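Local coordinates for protein inositol-3-phosphate synthase (Caenorhabditis elegans, PDB 1VKO) that belongs to the myo-inositol-1-phosphate synthase family and binds nicotinamide-adenine-dinucleotide in a pocket formed partly by its Rossmann-type domain, at residues V243-V257 / A294-P307. Numbering follows the deposited sequence.
Sequences VIVLWTANTERYTDV and AHYINGSPQNTLVP. With NAD (nicotinamide-adenine-dinucleotide), chain G.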
ATOM      1  N   VAL A 243      15.836  31.920 -28.001  1.00 21.72           N
ATOM      2  CA  VAL A 243      15.252  30.729 -28.609  1.00 21.91           C
ATOM      3  C   VAL A 243      15.773  29.547 -27.807  1.00 22.18           C
ATOM      4  O   VAL A 243      16.990  29.417 -27.617  1.00 20.27           O
ATOM      5  CB  VAL A 243      15.675  30.570 -30.097  1.00 19.72           C
ATOM      6  CG1 VAL A 243      15.141  29.296 -30.681  1.00 13.58           C
ATOM      7  CG2 VAL A 243      15.173  31.731 -30.907  1.00 27.35           C
ATOM      8  N   ILE A 244      14.852  28.715 -27.334  1.00 20.76           N
ATOM      9  CA  ILE A 244      15.200  27.505 -26.614  1.00 21.24           C
ATOM     10  C   ILE A 244      14.587  26.338 -27.373  1.00 22.00           C
ATOM     11  O   ILE A 244      13.412  26.394 -27.776  1.00 18.98           O
ATOM     12  CB  ILE A 244      14.675  27.530 -25.159  1.00 21.01           C
ATOM     13  CG1 ILE A 244      15.248  28.701 -24.400  1.00 14.93           C
ATOM     14  CG2 ILE A 244      15.016  26.188 -24.405  1.00 24.98           C
ATOM     15  CD1 ILE A 244      14.272  29.246 -23.311  1.00 21.03           C
ATOM     16  N   VAL A 245      15.408  25.308 -27.594  1.00 22.09           N
ATOM     17  CA  VAL A 245      14.964  24.067 -28.169  1.00 21.62           C
ATOM     18  C   VAL A 245      14.973  22.983 -27.092  1.00 25.48           C
ATOM     19  O   VAL A 245      15.926  22.866 -26.297  1.00 24.88           O
ATOM     20  CB  VAL A 245      15.862  23.643 -29.311  1.00 25.99           C
ATOM     21  CG1 VAL A 245      15.596  22.115 -29.689  1.00  8.62           C
ATOM     22  CG2 VAL A 245      15.665  24.591 -30.483  1.00  9.63           C
ATOM     23  N   LEU A 246      13.914  22.185 -27.058  1.00 25.14           N
ATOM     24  CA  LEU A 246      13.768  21.214 -25.979  1.00 22.64           C
ATOM     25  C   LEU A 246      13.211  19.903 -26.502  1.00 23.45           C
ATOM     26  O   LEU A 246      12.179  19.873 -27.206  1.00 22.76           O
ATOM     27  CB  LEU A 246      12.880  21.789 -24.856  1.00 22.65           C
ATOM     28  CG  LEU A 246      12.674  20.964 -23.590  1.00 23.34           C
ATOM     29  CD1 LEU A 246      12.528  21.862 -22.310  1.00 14.94           C
ATOM     30  CD2 LEU A 246      11.469  20.023 -23.775  1.00 11.78           C
ATOM     31  N   TRP A 247      13.912  18.824 -26.156  1.00 20.86           N
ATOM     32  CA  TRP A 247      13.540  17.496 -26.555  1.00 21.00           C
ATOM     33  C   TRP A 247      12.549  16.854 -25.568  1.00 21.36           C
ATOM     34  O   TRP A 247      12.878  16.556 -24.390  1.00 21.04           O
ATOM     35  CB  TRP A 247      14.800  16.627 -26.670  1.00 23.04           C
ATOM     36  CG  TRP A 247      14.485  15.241 -27.130  1.00 19.94           C
ATOM     37  CD1 TRP A 247      13.949  14.222 -26.380  1.00 30.30           C
ATOM     38  CD2 TRP A 247      14.652  14.721 -28.453  1.00 21.99           C
ATOM     39  NE1 TRP A 247      13.774  13.105 -27.162  1.00 25.33           N
ATOM     40  CE2 TRP A 247      14.192  13.378 -28.438  1.00 21.45           C
ATOM     41  CE3 TRP A 247      15.133  15.258 -29.669  1.00 23.19           C
ATOM     42  CZ2 TRP A 247      14.227  12.558 -29.577  1.00 14.75           C
ATOM     43  CZ3 TRP A 247      15.117  14.465 -30.800  1.00 21.93           C
ATOM     44  CH2 TRP A 247      14.691  13.112 -30.740  1.00 29.77           C
ATOM     45  N   THR A 248      11.357  16.603 -26.077  1.00 17.08           N
ATOM     46  CA  THR A 248      10.329  15.885 -25.362  1.00 16.82           C
ATOM     47  C   THR A 248       9.618  14.932 -26.344  1.00 21.90           C
ATOM     48  O   THR A 248       8.399  14.720 -26.269  1.00 22.58           O
ATOM     49  CB  THR A 248       9.329  16.858 -24.649  1.00 19.05           C
ATOM     50  OG1 THR A 248       8.313  16.092 -23.996  1.00 22.28           O
ATOM     51  CG2 THR A 248       8.524  17.767 -25.642  1.00  7.28           C
ATOM     52  N   ALA A 249      10.402  14.377 -27.270  1.00 19.74           N
ATOM     53  CA  ALA A 249       9.992  13.262 -28.126  1.00 20.82           C
ATOM     54  C   ALA A 249      10.412  11.892 -27.526  1.00 19.54           C
ATOM     55  O   ALA A 249      10.946  11.827 -26.446  1.00 22.09           O
ATOM     56  CB  ALA A 249      10.605  13.447 -29.521  1.00 20.78           C
ATOM     57  N   ASN A 250      10.151  10.795 -28.217  1.00 19.13           N
ATOM     58  CA  ASN A 250      10.389   9.488 -27.634  1.00 18.92           C
ATOM     59  C   ASN A 250      11.836   9.264 -27.294  1.00 21.48           C
ATOM     60  O   ASN A 250      12.750   9.774 -27.948  1.00 23.58           O
ATOM     61  CB  ASN A 250       9.854   8.359 -28.505  1.00 15.51           C
ATOM     62  CG  ASN A 250       8.339   8.368 -28.563  1.00 31.45           C
ATOM     63  OD1 ASN A 250       7.751   8.926 -29.506  1.00 19.30           O
ATOM     64  ND2 ASN A 250       7.689   7.857 -27.494  1.00 34.73           N
ATOM     65  N   THR A 251      12.021   8.550 -26.193  1.00 21.14           N
ATOM     66  CA  THR A 251      13.301   8.147 -25.726  1.00 18.10           C
ATOM     67  C   THR A 251      13.968   7.415 -26.868  1.00 17.22           C
ATOM     68  O   THR A 251      13.434   6.417 -27.342  1.00 18.05           O
ATOM     69  CB  THR A 251      13.032   7.210 -24.544  1.00 18.18           C
ATOM     70  OG1 THR A 251      12.522   8.010 -23.495  1.00 16.10           O
ATOM     71  CG2 THR A 251      14.327   6.650 -23.962  1.00 15.51           C
ATOM     72  N   GLU A 252      15.106   7.933 -27.317  1.00 16.42           N
ATOM     73  CA  GLU A 252      16.015   7.221 -28.241  1.00 22.53           C
ATOM     74  C   GLU A 252      16.892   6.269 -27.425  1.00 26.31           C
ATOM     75  O   GLU A 252      17.000   6.419 -26.214  1.00 28.38           O
ATOM     76  CB  GLU A 252      16.976   8.206 -28.948  1.00 21.65           C
ATOM     77  CG  GLU A 252      16.274   9.324 -29.707  1.00 17.71           C
ATOM     78  CD  GLU A 252      17.202  10.249 -30.483  1.00 17.95           C
ATOM     79  OE1 GLU A 252      18.263  10.717 -29.983  1.00 19.59           O
ATOM     80  OE2 GLU A 252      16.834  10.533 -31.630  1.00 31.27           O
ATOM     81  N   ARG A 253      17.528   5.297 -28.075  1.00 28.70           N
ATOM     82  CA  ARG A 253      18.649   4.588 -27.434  1.00 28.89           C
ATOM     83  C   ARG A 253      19.884   5.495 -27.371  1.00 27.97           C
ATOM     84  O   ARG A 253      19.926   6.594 -27.950  1.00 32.12           O
ATOM     85  CB  ARG A 253      19.003   3.299 -28.190  1.00 27.98           C
ATOM     86  CG  ARG A 253      19.438   3.541 -29.631  1.00 28.12           C
ATOM     87  CD  ARG A 253      20.044   2.350 -30.319  1.00 24.88           C
ATOM     88  NE  ARG A 253      20.383   2.614 -31.722  1.00 30.38           N
ATOM     89  CZ  ARG A 253      21.562   3.059 -32.173  1.00 33.44           C
ATOM     90  NH1 ARG A 253      22.565   3.347 -31.326  1.00 24.70           N
ATOM     91  NH2 ARG A 253      21.735   3.243 -33.486  1.00 22.23           N
ATOM     92  N   TYR A 254      20.878   5.029 -26.631  1.00 29.40           N
ATOM     93  CA  TYR A 254      22.172   5.657 -26.513  1.00 26.77           C
ATOM     94  C   TYR A 254      22.936   5.472 -27.820  1.00 25.87           C
ATOM     95  O   TYR A 254      22.856   4.444 -28.453  1.00 29.52           O
ATOM     96  CB  TYR A 254      22.937   4.947 -25.395  1.00 27.90           C
ATOM     97  CG  TYR A 254      22.762   5.565 -24.024  1.00 28.16           C
ATOM     98  CD1 TYR A 254      21.506   5.865 -23.527  1.00 22.48           C
ATOM     99  CD2 TYR A 254      23.869   5.865 -23.235  1.00 20.35           C
ATOM    100  CE1 TYR A 254      21.348   6.449 -22.304  1.00 16.67           C
ATOM    101  CE2 TYR A 254      23.718   6.424 -21.985  1.00 25.93           C
ATOM    102  CZ  TYR A 254      22.442   6.701 -21.517  1.00 24.09           C
ATOM    103  OH  TYR A 254      22.264   7.283 -20.266  1.00 36.05           O
ATOM    104  N   THR A 255      23.700   6.466 -28.206  1.00 25.98           N
ATOM    105  CA  THR A 255      24.696   6.332 -29.259  1.00 26.50           C
ATOM    106  C   THR A 255      25.951   5.704 -28.637  1.00 29.99           C
ATOM    107  O   THR A 255      26.049   5.656 -27.406  1.00 27.22           O
ATOM    108  CB  THR A 255      25.044   7.765 -29.730  0.50 26.04           C
ATOM    109  OG1 THR A 255      23.878   8.387 -30.287  0.50 30.31           O
ATOM    110  CG2 THR A 255      26.016   7.757 -30.877  0.50 25.35           C
ATOM    111  N   ASP A 256      26.889   5.203 -29.455  1.00 33.03           N
ATOM    112  CA  ASP A 256      28.245   4.916 -28.962  1.00 38.38           C
ATOM    113  C   ASP A 256      28.886   6.256 -28.623  1.00 41.33           C
ATOM    114  O   ASP A 256      28.412   7.327 -29.079  1.00 41.46           O
ATOM    115  CB  ASP A 256      29.096   4.174 -30.002  1.00 41.50           C
ATOM    116  CG  ASP A 256      28.664   2.716 -30.195  1.00 54.59           C
ATOM    117  OD1 ASP A 256      28.610   1.962 -29.188  1.00 65.84           O
ATOM    118  OD2 ASP A 256      28.365   2.227 -31.316  1.00 63.77           O
ATOM    119  N   VAL A 257      29.922   6.212 -27.786  1.00 43.05           N
ATOM    120  CA  VAL A 257      30.750   7.399 -27.509  1.00 44.72           C
ATOM    121  C   VAL A 257      32.197   6.963 -27.668  1.00 47.08           C
ATOM    122  O   VAL A 257      32.599   5.954 -27.091  1.00 47.85           O
ATOM    123  CB  VAL A 257      30.527   7.985 -26.087  1.00 42.53           C
ATOM    124  CG1 VAL A 257      31.244   9.320 -25.931  1.00 41.20           C
ATOM    125  CG2 VAL A 257      29.048   8.157 -25.786  1.00 43.40           C
ATOM    126  N   ALA A 294      20.444  29.135 -30.392  1.00 29.75           N
ATOM    127  CA  ALA A 294      19.400  28.600 -29.488  1.00 29.06           C
ATOM    128  C   ALA A 294      19.986  27.659 -28.436  1.00 28.05           C
ATOM    129  O   ALA A 294      20.954  26.945 -28.695  1.00 31.74           O
ATOM    130  CB  ALA A 294      18.320  27.869 -30.280  1.00 27.68           C
ATOM    131  N   HIS A 295      19.399  27.654 -27.247  1.00 25.78           N
ATOM    132  CA  HIS A 295      19.869  26.781 -26.183  1.00 26.25           C
ATOM    133  C   HIS A 295      19.131  25.460 -26.341  1.00 25.52           C
ATOM    134  O   HIS A 295      18.063  25.392 -26.966  1.00 25.43           O
ATOM    135  CB  HIS A 295      19.587  27.381 -24.793  1.00 26.85           C
ATOM    136  CG  HIS A 295      19.964  28.826 -24.669  1.00 24.21           C
ATOM    137  ND1 HIS A 295      21.269  29.246 -24.553  1.00 29.55           N
ATOM    138  CD2 HIS A 295      19.208  29.945 -24.634  1.00 30.81           C
ATOM    139  CE1 HIS A 295      21.305  30.562 -24.482  1.00 19.98           C
ATOM    140  NE2 HIS A 295      20.066  31.011 -24.511  1.00 33.52           N
ATOM    141  N   TYR A 296      19.696  24.417 -25.769  1.00 21.11           N
ATOM    142  CA  TYR A 296      19.152  23.104 -25.971  1.00 22.00           C
ATOM    143  C   TYR A 296      18.999  22.322 -24.663  1.00 22.66           C
ATOM    144  O   TYR A 296      20.003  22.116 -23.915  1.00 22.27           O
ATOM    145  CB  TYR A 296      19.997  22.331 -26.997  1.00 21.95           C
ATOM    146  CG  TYR A 296      19.352  21.017 -27.376  1.00 23.28           C
ATOM    147  CD1 TYR A 296      18.349  20.947 -28.345  1.00  7.35           C
ATOM    148  CD2 TYR A 296      19.712  19.860 -26.739  1.00  3.90           C
ATOM    149  CE1 TYR A 296      17.751  19.721 -28.664  1.00  9.20           C
ATOM    150  CE2 TYR A 296      19.106  18.664 -27.020  1.00  6.15           C
ATOM    151  CZ  TYR A 296      18.167  18.571 -27.988  1.00 13.64           C
ATOM    152  OH  TYR A 296      17.606  17.306 -28.256  1.00 13.72           O
ATOM    153  N   ILE A 297      17.747  21.909 -24.402  1.00 20.66           N
ATOM    154  CA  ILE A 297      17.377  21.036 -23.253  1.00 21.57           C
ATOM    155  C   ILE A 297      16.925  19.635 -23.651  1.00 20.64           C
ATOM    156  O   ILE A 297      16.038  19.473 -24.514  1.00 16.21           O
ATOM    157  CB  ILE A 297      16.241  21.676 -22.372  1.00 24.43           C
ATOM    158  CG1 ILE A 297      16.480  23.174 -22.100  1.00 21.38           C
ATOM    159  CG2 ILE A 297      16.007  20.849 -21.060  1.00  5.54           C
ATOM    160  CD1 ILE A 297      17.767  23.494 -21.408  1.00 28.31           C
ATOM    161  N   ASN A 298      17.530  18.634 -23.006  1.00 19.46           N
ATOM    162  CA  ASN A 298      17.222  17.222 -23.210  1.00 22.32           C
ATOM    163  C   ASN A 298      16.368  16.670 -22.053  1.00 24.36           C
ATOM    164  O   ASN A 298      16.896  16.451 -20.949  1.00 22.38           O
ATOM    165  CB  ASN A 298      18.521  16.402 -23.297  1.00 21.97           C
ATOM    166  CG  ASN A 298      18.262  14.863 -23.378  1.00 27.41           C
ATOM    167  OD1 ASN A 298      17.233  14.417 -23.880  1.00 19.35           O
ATOM    168  ND2 ASN A 298      19.214  14.068 -22.890  1.00 32.64           N
ATOM    169  N   GLY A 299      15.081  16.440 -22.336  1.00 21.13           N
ATOM    170  CA  GLY A 299      14.082  15.993 -21.386  1.00 17.21           C
ATOM    171  C   GLY A 299      13.999  14.478 -21.294  1.00 23.58           C
ATOM    172  O   GLY A 299      13.248  13.931 -20.470  1.00 22.39           O
ATOM    173  N   SER A 300      14.795  13.790 -22.117  1.00 24.73           N
ATOM    174  CA  SER A 300      14.749  12.334 -22.203  1.00 21.00           C
ATOM    175  C   SER A 300      16.076  11.705 -21.736  1.00 23.46           C
ATOM    176  O   SER A 300      17.067  12.415 -21.498  1.00 23.90           O
ATOM    177  CB  SER A 300      14.424  11.885 -23.622  1.00 20.36           C
ATOM    178  OG  SER A 300      13.139  12.330 -24.013  1.00 29.20           O
ATOM    179  N   PRO A 301      16.058  10.389 -21.531  1.00 21.07           N
ATOM    180  CA  PRO A 301      17.215   9.661 -21.031  1.00 24.28           C
ATOM    181  C   PRO A 301      18.416   9.556 -21.971  1.00 25.34           C
ATOM    182  O   PRO A 301      19.507   9.344 -21.456  1.00 23.71           O
ATOM    183  CB  PRO A 301      16.658   8.244 -20.805  1.00 21.24           C
ATOM    184  CG  PRO A 301      15.252   8.438 -20.621  1.00 29.56           C
ATOM    185  CD  PRO A 301      14.883   9.515 -21.635  1.00 15.81           C
ATOM    186  N   GLN A 302      18.241   9.678 -23.304  1.00 23.56           N
ATOM    187  CA  GLN A 302      19.379   9.421 -24.199  1.00 24.29           C
ATOM    188  C   GLN A 302      20.546  10.360 -23.977  1.00 25.17           C
ATOM    189  O   GLN A 302      20.365  11.476 -23.463  1.00 22.70           O
ATOM    190  CB  GLN A 302      19.020   9.397 -25.659  1.00 20.66           C
ATOM    191  CG  GLN A 302      18.699  10.782 -26.247  1.00 27.94           C
ATOM    192  CD  GLN A 302      17.232  11.027 -26.280  1.00 19.07           C
ATOM    193  OE1 GLN A 302      16.483  10.306 -25.619  1.00 20.58           O
ATOM    194  NE2 GLN A 302      16.793  12.025 -27.046  1.00 31.01           N
ATOM    195  N   ASN A 303      21.737   9.894 -24.382  1.00 26.91           N
ATOM    196  CA  ASN A 303      22.991  10.615 -24.138  1.00 29.01           C
ATOM    197  C   ASN A 303      23.356  11.663 -25.200  1.00 29.31           C
ATOM    198  O   ASN A 303      24.505  11.756 -25.634  1.00 26.10           O
ATOM    199  CB  ASN A 303      24.148   9.655 -23.843  1.00 30.93           C
ATOM    200  CG  ASN A 303      24.429   8.700 -24.971  1.00 27.68           C
ATOM    201  OD1 ASN A 303      23.521   8.160 -25.570  1.00 27.95           O
ATOM    202  ND2 ASN A 303      25.708   8.475 -25.255  1.00 32.53           N
ATOM    203  N   THR A 304      22.361  12.484 -25.564  1.00 28.81           N
ATOM    204  CA  THR A 304      22.527  13.479 -26.585  1.00 27.07           C
ATOM    205  C   THR A 304      23.763  14.361 -26.366  1.00 30.50           C
ATOM    206  O   THR A 304      24.527  14.608 -27.306  1.00 29.63           O
ATOM    207  CB  THR A 304      21.291  14.382 -26.693  1.00 29.33           C
ATOM    208  OG1 THR A 304      20.100  13.608 -26.950  1.00 22.62           O
ATOM    209  CG2 THR A 304      21.447  15.260 -27.933  1.00 17.46           C
ATOM    210  N   LEU A 305      23.959  14.811 -25.128  1.00 31.99           N
ATOM    211  CA  LEU A 305      25.008  15.769 -24.789  1.00 31.64           C
ATOM    212  C   LEU A 305      26.365  15.106 -24.533  1.00 33.15           C
ATOM    213  O   LEU A 305      26.994  15.292 -23.492  1.00 32.81           O
ATOM    214  CB  LEU A 305      24.535  16.640 -23.610  1.00 32.74           C
ATOM    215  CG  LEU A 305      23.145  17.284 -23.864  1.00 31.74           C
ATOM    216  CD1 LEU A 305      22.537  17.921 -22.628  1.00 24.55           C
ATOM    217  CD2 LEU A 305      23.196  18.306 -25.003  1.00 22.26           C
ATOM    218  N   VAL A 306      26.795  14.313 -25.506  1.00 33.68           N
ATOM    219  CA  VAL A 306      28.157  13.777 -25.556  1.00 35.53           C
ATOM    220  C   VAL A 306      29.211  14.911 -25.482  1.00 35.52           C
ATOM    221  O   VAL A 306      28.889  16.075 -25.757  1.00 35.12           O
ATOM    222  CB  VAL A 306      28.362  12.919 -26.836  1.00 34.07           C
ATOM    223  CG1 VAL A 306      27.486  11.681 -26.777  1.00 35.46           C
ATOM    224  CG2 VAL A 306      28.041  13.723 -28.091  1.00 34.73           C
ATOM    225  N   PRO A 307      30.457  14.582 -25.134  1.00 35.56           N
ATOM    226  CA  PRO A 307      31.497  15.613 -24.929  1.00 34.43           C
ATOM    227  C   PRO A 307      31.672  16.550 -26.151  1.00 32.94           C
ATOM    228  O   PRO A 307      31.805  17.758 -25.999  1.00 31.33           O
ATOM    229  CB  PRO A 307      32.765  14.795 -24.662  1.00 36.93           C
ATOM    230  CG  PRO A 307      32.292  13.435 -24.237  1.00 35.84           C
ATOM    231  CD  PRO A 307      30.974  13.213 -24.922  1.00 35.63           C
TER
HETATM  232  PA  NAD G 601       4.679  10.818 -26.235  1.00 25.23           P
HETATM  233  O1A NAD G 601       4.752   9.618 -27.051  1.00 15.07           O
HETATM  234  O2A NAD G 601       3.263  11.124 -25.973  1.00 18.41           O
HETATM  235  O5B NAD G 601       5.454  11.965 -27.011  1.00 28.60           O
HETATM  236  C5B NAD G 601       6.420  11.643 -27.966  1.00 24.71           C
HETATM  237  C4B NAD G 601       6.092  12.424 -29.225  1.00 16.86           C
HETATM  238  O4B NAD G 601       7.294  12.664 -29.922  1.00 27.42           O
HETATM  239  C3B NAD G 601       5.196  11.659 -30.158  1.00 19.58           C
HETATM  240  O3B NAD G 601       4.370  12.654 -30.741  1.00 17.06           O
HETATM  241  C2B NAD G 601       6.082  11.155 -31.262  1.00 17.79           C
HETATM  242  O2B NAD G 601       5.341  11.392 -32.458  1.00 24.24           O
HETATM  243  C1B NAD G 601       7.236  12.152 -31.222  1.00 17.26           C
HETATM  244  N9A NAD G 601       8.571  11.760 -31.745  1.00 16.04           N
HETATM  245  C8A NAD G 601       9.229  10.570 -31.679  1.00 29.17           C
HETATM  246  N7A NAD G 601      10.410  10.702 -32.324  1.00 22.19           N
HETATM  247  C5A NAD G 601      10.543  11.948 -32.814  1.00 27.77           C
HETATM  248  C6A NAD G 601      11.526  12.602 -33.578  1.00 32.19           C
HETATM  249  N6A NAD G 601      12.631  11.994 -34.042  1.00 28.02           N
HETATM  250  N1A NAD G 601      11.318  13.908 -33.939  1.00 14.67           N
HETATM  251  C2A NAD G 601      10.167  14.553 -33.592  1.00 25.60           C
HETATM  252  N3A NAD G 601       9.213  13.889 -32.890  1.00 14.80           N
HETATM  253  C4A NAD G 601       9.378  12.612 -32.485  1.00 27.36           C
HETATM  254  O3  NAD G 601       5.526  10.673 -24.861  1.00 18.80           O
HETATM  255  PN  NAD G 601       5.449  11.813 -23.752  1.00 17.82           P
HETATM  256  O1N NAD G 601       5.078  13.074 -24.447  1.00 34.71           O
HETATM  257  O2N NAD G 601       4.598  11.315 -22.669  1.00 16.31           O
HETATM  258  O5D NAD G 601       6.977  12.068 -23.271  1.00 21.97           O
HETATM  259  C5D NAD G 601       8.022  12.230 -24.216  1.00 24.86           C
HETATM  260  C4D NAD G 601       9.428  11.937 -23.660  1.00 24.67           C
HETATM  261  O4D NAD G 601       9.611  12.577 -22.421  1.00 27.08           O
HETATM  262  C3D NAD G 601       9.715  10.449 -23.428  1.00 23.94           C
HETATM  263  O3D NAD G 601      11.030  10.180 -23.828  1.00 29.51           O
HETATM  264  C2D NAD G 601       9.733  10.328 -21.926  1.00 31.80           C
HETATM  265  O2D NAD G 601      10.599   9.332 -21.405  1.00 36.09           O
HETATM  266  C1D NAD G 601      10.249  11.686 -21.533  1.00 28.92           C
HETATM  267  N1N NAD G 601       9.919  11.835 -20.120  1.00 25.40           N
HETATM  268  C2N NAD G 601       8.619  11.840 -19.723  1.00 13.40           C
HETATM  269  C3N NAD G 601       8.335  11.953 -18.381  1.00 19.34           C
HETATM  270  C7N NAD G 601       6.944  12.336 -18.043  1.00 25.56           C
HETATM  271  O7N NAD G 601       6.057  12.423 -19.144  1.00 31.73           O
HETATM  272  N7N NAD G 601       6.607  12.594 -16.773  1.00 25.15           N
HETATM  273  C4N NAD G 601       9.363  12.080 -17.427  1.00 16.31           C
HETATM  274  C5N NAD G 601      10.674  12.053 -17.849  1.00 15.55           C
HETATM  275  C6N NAD G 601      10.951  11.920 -19.218  1.00 18.21           C
HETATM  276  O   HOH W   1      19.958   8.024 -19.099  1.00 27.95           O
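With CG set between its backbone N and carbonyl carbon (chi1 72°) and the chain bent at chi2, Gln302 brings the NH2 end of its amide (NE2) over one face of the Trp247 indole, toward its rim. The two flat groups stand nearly perpendicular, 86° apart, and Gln302 NE2 comes within 3.2 Å of Trp247 CE2; Ala249 CB lies over the rim of the opposite face. At the other end of the amide, Gln302 OE1 accepts the N-H of Glu252 (N to OE1 3.2 Å), which comes from above the plane of the Gln302 amide and not along a lone pair, while Glu252 OE1 is hydrogen-bonded to Ser280 and Ser282. How adjoining parallel strands build a cofactor site is well illustrated here: 243-247 and 295-298 are neighbours in the parallel sheet of a Rossmann-type domain, joined by alternating backbone bonds such as Trp247 N to Ile297 O (2.8 Å), and the loops after their C-terminal ends receive NAD. There the ribose hydroxyl NAD O3D is gripped three times, hydrogen-bonding to Thr251 OG1 (2.7 Å), Ser300 OG (3.0 Å) and Ala249 O. Ser300 OG also sits at the indole edge, near the ring plane, 3.1 Å from Trp247 CD1. Farther along the loops, Asn303 lays CB over the face of the Tyr254 ring, 4.0 Å from its centroid, and Asn303 OD1 accepts the N-H of Thr255 (N to OD1 3.1 Å) on an in-plane lone pair.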